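Local coordinates for plasmodesmata-located protein 8 (Arabidopsis thaliana, PDB 6GRF) that probably modulates cell-to-cell trafficking at plasmodesmata and carries a tandem DUF26 ectodomain of two disulfide-bonded, lectin-like domains, at residues Asp71-Ser74 and Ser75-Ser78; Cys80-Thr83 and Ser84-Ile88; Asp173-Pro176 and Ser177-Thr180. All coordinates share one frame; numbering follows the deposited sequence. Where two conformers were deposited one is given.

Interaction 1 (Asp71-Ser74 and Ser75-Ser78); sequences DLRS and SDCS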
ATOM      1  N   ASP A  71      -4.788 -11.504  -3.912  1.00 63.48           N
ATOM      2  CA  ASP A  71      -4.604 -12.962  -4.011  1.00 68.77           C
ATOM      3  C   ASP A  71      -5.004 -13.652  -2.697  1.00 69.24           C
ATOM      4  O   ASP A  71      -4.566 -14.776  -2.438  1.00 73.10           O
ATOM      5  CB  ASP A  71      -3.171 -13.330  -4.424  1.00 71.53           C
ATOM      6  CG  ASP A  71      -2.082 -12.781  -3.513  1.00 69.50           C
ATOM      7  OD1 ASP A  71      -2.331 -11.757  -2.857  1.00 66.09           O
ATOM      8  OD2 ASP A  71      -0.989 -13.374  -3.475  1.00 71.67           O
ATOM      9  N   LEU A  72      -5.853 -13.004  -1.891  1.00 67.57           N
ATOM     10  CA  LEU A  72      -6.284 -13.562  -0.603  1.00 68.61           C
ATOM     11  C   LEU A  72      -7.812 -13.655  -0.536  1.00 68.50           C
ATOM     12  O   LEU A  72      -8.527 -12.933  -1.231  1.00 67.51           O
ATOM     13  CB  LEU A  72      -5.729 -12.704   0.539  1.00 66.23           C
ATOM     14  CG  LEU A  72      -4.263 -12.959   0.897  1.00 68.01           C
ATOM     15  CD1 LEU A  72      -3.889 -12.209   2.168  1.00 65.75           C
ATOM     16  CD2 LEU A  72      -3.965 -14.449   1.045  1.00 72.42           C
ATOM     17  N   ARG A  73      -8.282 -14.551   0.340  1.00 69.97           N
ATOM     18  CA  ARG A  73      -9.688 -14.907   0.487  1.00 71.16           C
ATOM     19  C   ARG A  73     -10.418 -13.786   1.240  1.00 66.98           C
ATOM     20  O   ARG A  73      -9.780 -12.962   1.899  1.00 63.86           O
ATOM     21  CB  ARG A  73      -9.813 -16.248   1.226  1.00 75.01           C
ATOM     22  CG  ARG A  73      -9.014 -17.389   0.608  1.00 79.43           C
ATOM     23  CD  ARG A  73      -8.974 -18.639   1.473  1.00 83.50           C
ATOM     24  NE  ARG A  73      -8.211 -18.454   2.702  1.00 81.91           N
ATOM     25  CZ  ARG A  73      -8.097 -19.362   3.668  1.00 85.13           C
ATOM     26  NH1 ARG A  73      -8.717 -20.527   3.564  1.00 89.58           N
ATOM     27  NH2 ARG A  73      -7.362 -19.099   4.736  1.00 83.38           N
ATOM     28  N   SER A  74     -11.754 -13.780   1.126  1.00 67.78           N
ATOM     29  CA  SER A  74     -12.657 -12.798   1.775  1.00 65.29           C
ATOM     30  C   SER A  74     -12.345 -12.675   3.273  1.00 63.40           C
ATOM     31  O   SER A  74     -11.988 -11.586   3.758  1.00 59.77           O
ATOM     32  CB  SER A  74     -14.118 -13.168   1.574  1.00 68.35           C
ATOM     33  OG  SER A  74     -14.703 -12.427   0.511  1.00 68.10           O
ATOM     34  N   SER A  75     -12.507 -13.798   3.984  1.00 65.29           N
ATOM     35  CA  SER A  75     -12.395 -13.873   5.436  1.00 64.97           C
ATOM     36  C   SER A  75     -11.013 -13.392   5.897  1.00 62.30           C
ATOM     37  O   SER A  75     -10.892 -12.818   6.980  1.00 62.21           O
ATOM     38  CB  SER A  75     -12.673 -15.268   5.929  1.00 69.35           C
ATOM     39  OG  SER A  75     -11.655 -16.163   5.510  1.00 70.91           O
ATOM     40  N   ASP A  76      -9.985 -13.628   5.072  1.00 61.02           N
ATOM     41  CA  ASP A  76      -8.618 -13.207   5.380  1.00 58.60           C
ATOM     42  C   ASP A  76      -8.490 -11.687   5.235  1.00 53.44           C
ATOM     43  O   ASP A  76      -7.772 -11.043   6.001  1.00 51.99           O
ATOM     44  CB  ASP A  76      -7.600 -13.927   4.496  1.00 60.55           C
ATOM     45  CG  ASP A  76      -7.335 -15.357   4.924  1.00 64.87           C
ATOM     46  OD1 ASP A  76      -7.879 -16.270   4.275  1.00 69.02           O
ATOM     47  OD2 ASP A  76      -6.584 -15.545   5.897  1.00 65.06           O
ATOM     48  N   CYS A  77      -9.171 -11.127   4.232  1.00 50.91           N
ATOM     49  CA  CYS A  77      -9.156  -9.684   3.988  1.00 46.96           C
ATOM     50  C   CYS A  77      -9.822  -8.956   5.174  1.00 44.83           C
ATOM     51  O   CYS A  77      -9.270  -7.982   5.678  1.00 42.16           O
ATOM     52  CB  CYS A  77      -9.782  -9.377   2.629  1.00 46.63           C
ATOM     53  SG  CYS A  77     -10.129  -7.626   2.321  1.00 43.90           S
ATOM     54  N   SER A  78     -10.960  -9.478   5.659  1.00 46.09           N
ATOM     55  CA  SER A  78     -11.701  -8.913   6.809  1.00 45.34           C
ATOM     56  C   SER A  78     -10.863  -8.949   8.090  1.00 44.58           C
ATOM     57  O   SER A  78     -10.804  -7.969   8.824  1.00 42.51           O
ATOM     58  CB  SER A  78     -13.002  -9.629   7.024  1.00 49.07           C
ATOM     59  OG  SER A  78     -13.872  -9.423   5.920  1.00 50.62           O
TER
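The guanidinium of Arg73 and the carboxylate of Asp76 are nearly coplanar, 22° apart, the carboxylate meeting the guanidinium at its edge through a single oxygen. OD1 of Asp76 faces two nitrogens at once: Arg73 NE at 2.7 Å from Asp76 OD1, and Arg73 NH2 at 2.9 Å from the same oxygen. OD2 of Asp76 stays farther off, 3.8 Å from Arg73 NH2. Arg73 reaches this position because its chain bends at CG-CD (chi3 -68°), folding the guanidinium back toward the first turn of helix 74-91. Arg73 is the N-cap residue, and its carbonyl opens the helical bonding: Cys77 N donates to Arg73 O over 3.0 Å, while the contact from Asp76 N is weak. Ser78 N then bonds Ser74 O at 3.0 Å. Cys77 turns its sulfur the other way, into the disulfide with Cys68 that ties the helix start to strand 62-68. Both N-H bonds to Asp76 OD1 are bent and weak, the sharing of one oxygen leaving neither straight, so the salt bridge at this surface site probably holds largely by charge, with the carboxylate also placed to interact favourably with the helix N-terminus.

Interaction 2 (Cys80-Thr83 and Ser84-Ile88); sequences CIQT and SVDQI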
ATOM      1  N   CYS A  80      -7.614  -9.047   8.403  1.00 42.85           N
ATOM      2  CA  CYS A  80      -6.505  -8.111   8.217  1.00 41.41           C
ATOM      3  C   CYS A  80      -6.989  -6.669   8.424  1.00 38.48           C
ATOM      4  O   CYS A  80      -6.292  -5.857   9.015  1.00 37.37           O
ATOM      5  CB  CYS A  80      -5.903  -8.245   6.820  1.00 42.08           C
ATOM      6  SG  CYS A  80      -4.344  -7.345   6.588  1.00 42.69           S
ATOM      7  N   ILE A  81      -8.166  -6.357   7.879  1.00 37.34           N
ATOM      8  CA  ILE A  81      -8.716  -5.014   7.930  1.00 35.65           C
ATOM      9  C   ILE A  81      -9.149  -4.694   9.372  1.00 36.52           C
ATOM     10  O   ILE A  81      -8.853  -3.622   9.861  1.00 36.52           O
ATOM     11  CB  ILE A  81      -9.847  -4.846   6.894  1.00 35.09           C
ATOM     12  CG1 ILE A  81      -9.288  -4.839   5.468  1.00 34.17           C
ATOM     13  CG2 ILE A  81     -10.678  -3.591   7.152  1.00 34.32           C
ATOM     14  CD1 ILE A  81      -8.476  -3.609   5.120  1.00 32.69           C
ATOM     15  N   GLN A  82      -9.779  -5.640  10.072  1.00 38.79           N
ATOM     16  CA  GLN A  82     -10.141  -5.423  11.473  1.00 40.33           C
ATOM     17  C   GLN A  82      -8.866  -5.121  12.273  1.00 39.96           C
ATOM     18  O   GLN A  82      -8.848  -4.191  13.074  1.00 40.67           O
ATOM     19  CB  GLN A  82     -10.920  -6.615  12.040  1.00 43.67           C
ATOM     20  CG  GLN A  82     -11.371  -6.446  13.490  1.00 46.67           C
ATOM     21  CD  GLN A  82     -12.205  -5.204  13.711  1.00 46.35           C
ATOM     22  OE1 GLN A  82     -11.699  -4.167  14.138  1.00 46.13           O
ATOM     23  NE2 GLN A  82     -13.491  -5.292  13.413  1.00 47.08           N
ATOM     24  N   THR A  83      -7.804  -5.893  12.034  1.00 39.19           N
ATOM     25  CA  THR A  83      -6.528  -5.715  12.738  1.00 39.65           C
ATOM     26  C   THR A  83      -5.957  -4.323  12.429  1.00 37.47           C
ATOM     27  O   THR A  83      -5.379  -3.644  13.292  1.00 38.31           O
ATOM     28  CB  THR A  83      -5.539  -6.829  12.365  1.00 40.43           C
ATOM     29  OG1 THR A  83      -6.177  -8.084  12.599  1.00 42.31           O
ATOM     30  CG2 THR A  83      -4.248  -6.756  13.150  1.00 41.62           C
ATOM     31  N   SER A  84      -6.130  -3.930  11.173  1.00 35.08           N
ATOM     32  CA  SER A  84      -5.632  -2.705  10.610  1.00 34.21           C
ATOM     33  C   SER A  84      -6.323  -1.482  11.250  1.00 34.11           C
ATOM     34  O   SER A  84      -5.681  -0.494  11.614  1.00 33.75           O
ATOM     35  CB  SER A  84      -5.818  -2.783   9.114  1.00 32.80           C
ATOM     36  OG  SER A  84      -5.779  -1.518   8.516  1.00 32.05           O
ATOM     37  N   VAL A  85      -7.642  -1.566  11.413  1.00 34.81           N
ATOM     38  CA  VAL A  85      -8.423  -0.476  12.008  1.00 35.59           C
ATOM     39  C   VAL A  85      -7.987  -0.268  13.473  1.00 38.27           C
ATOM     40  O   VAL A  85      -7.825   0.873  13.923  1.00 38.42           O
ATOM     41  CB  VAL A  85      -9.931  -0.745  11.844  1.00 35.71           C
ATOM     42  CG1 VAL A  85     -10.785   0.089  12.784  1.00 37.51           C
ATOM     43  CG2 VAL A  85     -10.356  -0.524  10.403  1.00 33.60           C
ATOM     44  N   ASP A  86      -7.741  -1.364  14.199  1.00 40.62           N
ATOM     45  CA  ASP A  86      -7.269  -1.288  15.563  1.00 43.53           C
ATOM     46  C   ASP A  86      -5.856  -0.695  15.585  1.00 42.82           C
ATOM     47  O   ASP A  86      -5.574   0.204  16.345  1.00 43.54           O
ATOM     48  CB  ASP A  86      -7.321  -2.657  16.235  1.00 47.20           C
ATOM     49  CG  ASP A  86      -8.743  -3.151  16.439  1.00 50.15           C
ATOM     50  OD1 ASP A  86      -9.562  -2.361  16.971  1.00 52.17           O
ATOM     51  OD2 ASP A  86      -9.027  -4.315  16.060  1.00 51.71           O
ATOM     52  N   GLN A  87      -4.969  -1.199  14.731  1.00 41.47           N
ATOM     53  CA  GLN A  87      -3.570  -0.769  14.768  1.00 41.78           C
ATOM     54  C   GLN A  87      -3.443   0.721  14.410  1.00 39.21           C
ATOM     55  O   GLN A  87      -2.657   1.425  15.030  1.00 39.59           O
ATOM     56  CB  GLN A  87      -2.718  -1.638  13.837  1.00 42.02           C
ATOM     57  CG  GLN A  87      -1.268  -1.181  13.704  1.00 43.62           C
ATOM     58  CD  GLN A  87      -0.379  -1.506  14.881  1.00 47.11           C
ATOM     59  OE1 GLN A  87      -0.771  -2.175  15.837  1.00 49.87           O
ATOM     60  NE2 GLN A  87       0.858  -1.039  14.812  1.00 48.63           N
ATOM     61  N   ILE A  88      -4.176   1.184  13.390  1.00 36.59           N
ATOM     62  CA  ILE A  88      -3.964   2.535  12.867  1.00 35.95           C
ATOM     63  C   ILE A  88      -4.357   3.553  13.948  1.00 38.15           C
ATOM     64  O   ILE A  88      -3.714   4.601  14.084  1.00 39.05           O
ATOM     65  CB  ILE A  88      -4.690   2.782  11.529  1.00 33.37           C
ATOM     66  CG1 ILE A  88      -4.040   3.934  10.758  1.00 33.08           C
ATOM     67  CG2 ILE A  88      -6.181   3.029  11.718  1.00 33.11           C
ATOM     68  CD1 ILE A  88      -4.599   4.153   9.369  1.00 31.22           C
TER
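Different first torsions bring the side chains of Gln82 and Asp86 side by side one helical turn apart: CG of Gln82 stands trans to the backbone N (chi1 -178°), the chain bending at CB-CG to bring the amide round, while CG of Asp86 lies beside its own N (chi1 -67°). Leaning back, Asp86 brings OD2 to 3.0 Å from the backbone oxygen Gln82 O, and the amide and carboxylate planes differ by 26°. Ile81 and Val85 meet loosely through their CG2 methyls, 4.5 Å apart, and both pack against helix 23-39. Ser84 packs on Leu100 and Leu107 of the sheet; its CB lies 3.1 Å from Cys80 O, and its buried OG has no polar partner in the model. Thr83 OG1 bonds back to Lys79 O. Regular i to i+4 backbone bonds run from Ser84 N to Cys80 O at 2.9 Å through Gln87 N to Thr83 O, also 2.9 Å. Cys80 is tied by a disulfide to Cys105 on strand 105-110. The segment is an amphipathic alpha-helix whose buried side covers a five-stranded antiparallel sheet next to a second helix, the arrangement of the Gnk2-like DUF26 fold.

Interaction 3 (Asp173-Pro176 and Ser177-Thr180); sequences DLSP and SDCT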
ATOM      1  N   ASP A 173      -7.976   2.523  -6.576  1.00 30.23           N
ATOM      2  CA  ASP A 173      -8.488   3.854  -6.937  1.00 31.76           C
ATOM      3  C   ASP A 173      -7.819   4.397  -8.212  1.00 32.53           C
ATOM      4  O   ASP A 173      -8.251   5.410  -8.732  1.00 32.93           O
ATOM      5  CB  ASP A 173      -8.373   4.851  -5.774  1.00 32.24           C
ATOM      6  CG  ASP A 173      -6.963   5.299  -5.396  1.00 31.59           C
ATOM      7  OD1 ASP A 173      -6.057   4.456  -5.423  1.00 31.65           O
ATOM      8  OD2 ASP A 173      -6.798   6.486  -5.028  1.00 30.60           O
ATOM      9  N   LEU A 174      -6.805   3.702  -8.748  1.00 31.92           N
ATOM     10  CA  LEU A 174      -6.046   4.177  -9.910  1.00 32.02           C
ATOM     11  C   LEU A 174      -6.657   3.662 -11.214  1.00 32.35           C
ATOM     12  O   LEU A 174      -7.081   2.532 -11.303  1.00 32.96           O
ATOM     13  CB  LEU A 174      -4.603   3.669  -9.807  1.00 32.37           C
ATOM     14  CG  LEU A 174      -3.699   4.330  -8.771  1.00 32.27           C
ATOM     15  CD1 LEU A 174      -2.260   3.902  -9.012  1.00 32.13           C
ATOM     16  CD2 LEU A 174      -3.810   5.847  -8.814  1.00 33.03           C
ATOM     17  N   SER A 175      -6.618   4.502 -12.246  1.00 33.40           N
ATOM     18  CA  SER A 175      -6.898   4.095 -13.601  1.00 33.92           C
ATOM     19  C   SER A 175      -5.771   3.183 -14.081  1.00 34.03           C
ATOM     20  O   SER A 175      -4.680   3.223 -13.521  1.00 33.15           O
ATOM     21  CB  SER A 175      -7.040   5.292 -14.503  1.00 34.85           C
ATOM     22  OG  SER A 175      -5.776   5.900 -14.737  1.00 34.37           O
ATOM     23  N   PRO A 176      -6.000   2.353 -15.129  1.00 34.48           N
ATOM     24  CA  PRO A 176      -4.944   1.550 -15.750  1.00 33.99           C
ATOM     25  C   PRO A 176      -3.668   2.318 -16.126  1.00 33.93           C
ATOM     26  O   PRO A 176      -2.564   1.854 -15.846  1.00 33.42           O
ATOM     27  CB  PRO A 176      -5.606   1.033 -17.034  1.00 35.22           C
ATOM     28  CG  PRO A 176      -7.070   0.948 -16.680  1.00 36.07           C
ATOM     29  CD  PRO A 176      -7.314   2.118 -15.751  1.00 35.58           C
ATOM     30  N   SER A 177      -3.829   3.456 -16.802  1.00 34.59           N
ATOM     31  CA  SER A 177      -2.706   4.285 -17.225  0.60 35.30           C
ATOM     32  C   SER A 177      -1.894   4.722 -16.000  1.00 33.93           C
ATOM     33  O   SER A 177      -0.654   4.681 -16.007  1.00 33.06           O
ATOM     34  CB  SER A 177      -3.191   5.474 -18.006  0.60 37.60           C
ATOM     35  OG  SER A 177      -4.096   5.068 -19.020  0.60 39.63           O
ATOM     36  N   ASP A 178      -2.609   5.141 -14.946  1.00 32.87           N
ATOM     37  CA  ASP A 178      -1.977   5.651 -13.738  1.00 32.26           C
ATOM     38  C   ASP A 178      -1.305   4.509 -12.962  1.00 30.18           C
ATOM     39  O   ASP A 178      -0.288   4.714 -12.355  1.00 28.90           O
ATOM     40  CB  ASP A 178      -2.967   6.432 -12.872  1.00 32.71           C
ATOM     41  CG  ASP A 178      -3.291   7.827 -13.393  1.00 34.64           C
ATOM     42  OD1 ASP A 178      -2.473   8.393 -14.165  1.00 35.53           O
ATOM     43  OD2 ASP A 178      -4.350   8.355 -12.998  1.00 35.48           O
ATOM     44  N   CYS A 179      -1.909   3.320 -12.965  1.00 30.46           N
ATOM     45  CA  CYS A 179      -1.314   2.137 -12.360  1.00 30.72           C
ATOM     46  C   CYS A 179       0.030   1.818 -13.037  1.00 30.27           C
ATOM     47  O   CYS A 179       1.028   1.635 -12.346  1.00 29.45           O
ATOM     48  CB  CYS A 179      -2.265   0.947 -12.423  1.00 31.70           C
ATOM     49  SG  CYS A 179      -1.501  -0.616 -11.918  1.00 33.01           S
ATOM     50  N   THR A 180       0.056   1.830 -14.379  1.00 30.72           N
ATOM     51  CA  THR A 180       1.289   1.569 -15.160  1.00 31.08           C
ATOM     52  C   THR A 180       2.394   2.559 -14.752  1.00 31.18           C
ATOM     53  O   THR A 180       3.518   2.161 -14.498  1.00 29.55           O
ATOM     54  CB  THR A 180       1.019   1.615 -16.673  1.00 31.98           C
ATOM     55  OG1 THR A 180       0.046   0.615 -16.960  1.00 32.38           O
ATOM     56  CG2 THR A 180       2.241   1.370 -17.532  1.00 32.26           C
TER
HETATM   57  O   HOH W   1      -6.097   7.331 -11.372  1.00 28.62           O
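Leu174 and Asp178 cross at about a right angle at the N-terminal cap of helix 176-193, whose N-cap is Ser175. Leu174 presents its methyls to the first turn: CD1 rests 3.9 Å from Cys179 CA, and CD2 lies against the CB of Asp178. Ser175 faces the same turn with its hydroxyl, held between the backbone N and the carbonyl carbon (chi1 72°), and accepts from Asp178 N over 3.3 Å at 156°. The Asp178 carboxylate folds back toward the cap, and a water completes the link, donating to Asp178 OD2 at 2.6 Å and accepting from Ser175 N at 3.0 Å. The backbone carbonyl of Ser175 takes Cys179 N at 2.8 Å. Pro176, whose ring has no N-H to offer, occupies the first helical position, where none is needed. Cys179 is joined by a disulfide to Cys170, fastening the helix start to strand 164-170 of the second domain, while Asp178 touches the loop residue Pro118. Thr180 OG1 has a weak partner in Thr152 O. Pro176 O is gripped by two donors of Thr180 that approach from opposite faces of its plane, the backbone N at 3.0 Å and OG1 at 3.1 Å.

Overall arrangement
The three contacts come in series along the chain. Interactions 1 and 2 adjoin on helix 74-91 in the first Gnk2-homologous domain, centres about 14 Å apart: one forms the helix start, the other its middle and later turns. Interaction 3 begins helix 176-193 in the second domain, about 23 Å from interaction 1 and about 26 Å from interaction 2, centre to centre, touching neither. Each domain has a five-stranded antiparallel sheet of order 1-4-5-3-2, and the helix after its third strand starts with a disulfide back to that strand. Interactions 1 and 3 are thus equivalent places, sharing Asp-Leu and Ser-Asp-Cys but differing at the N-cap: the same aspartate meets the Arg73 guanidinium in one and the capping Ser175 in the other.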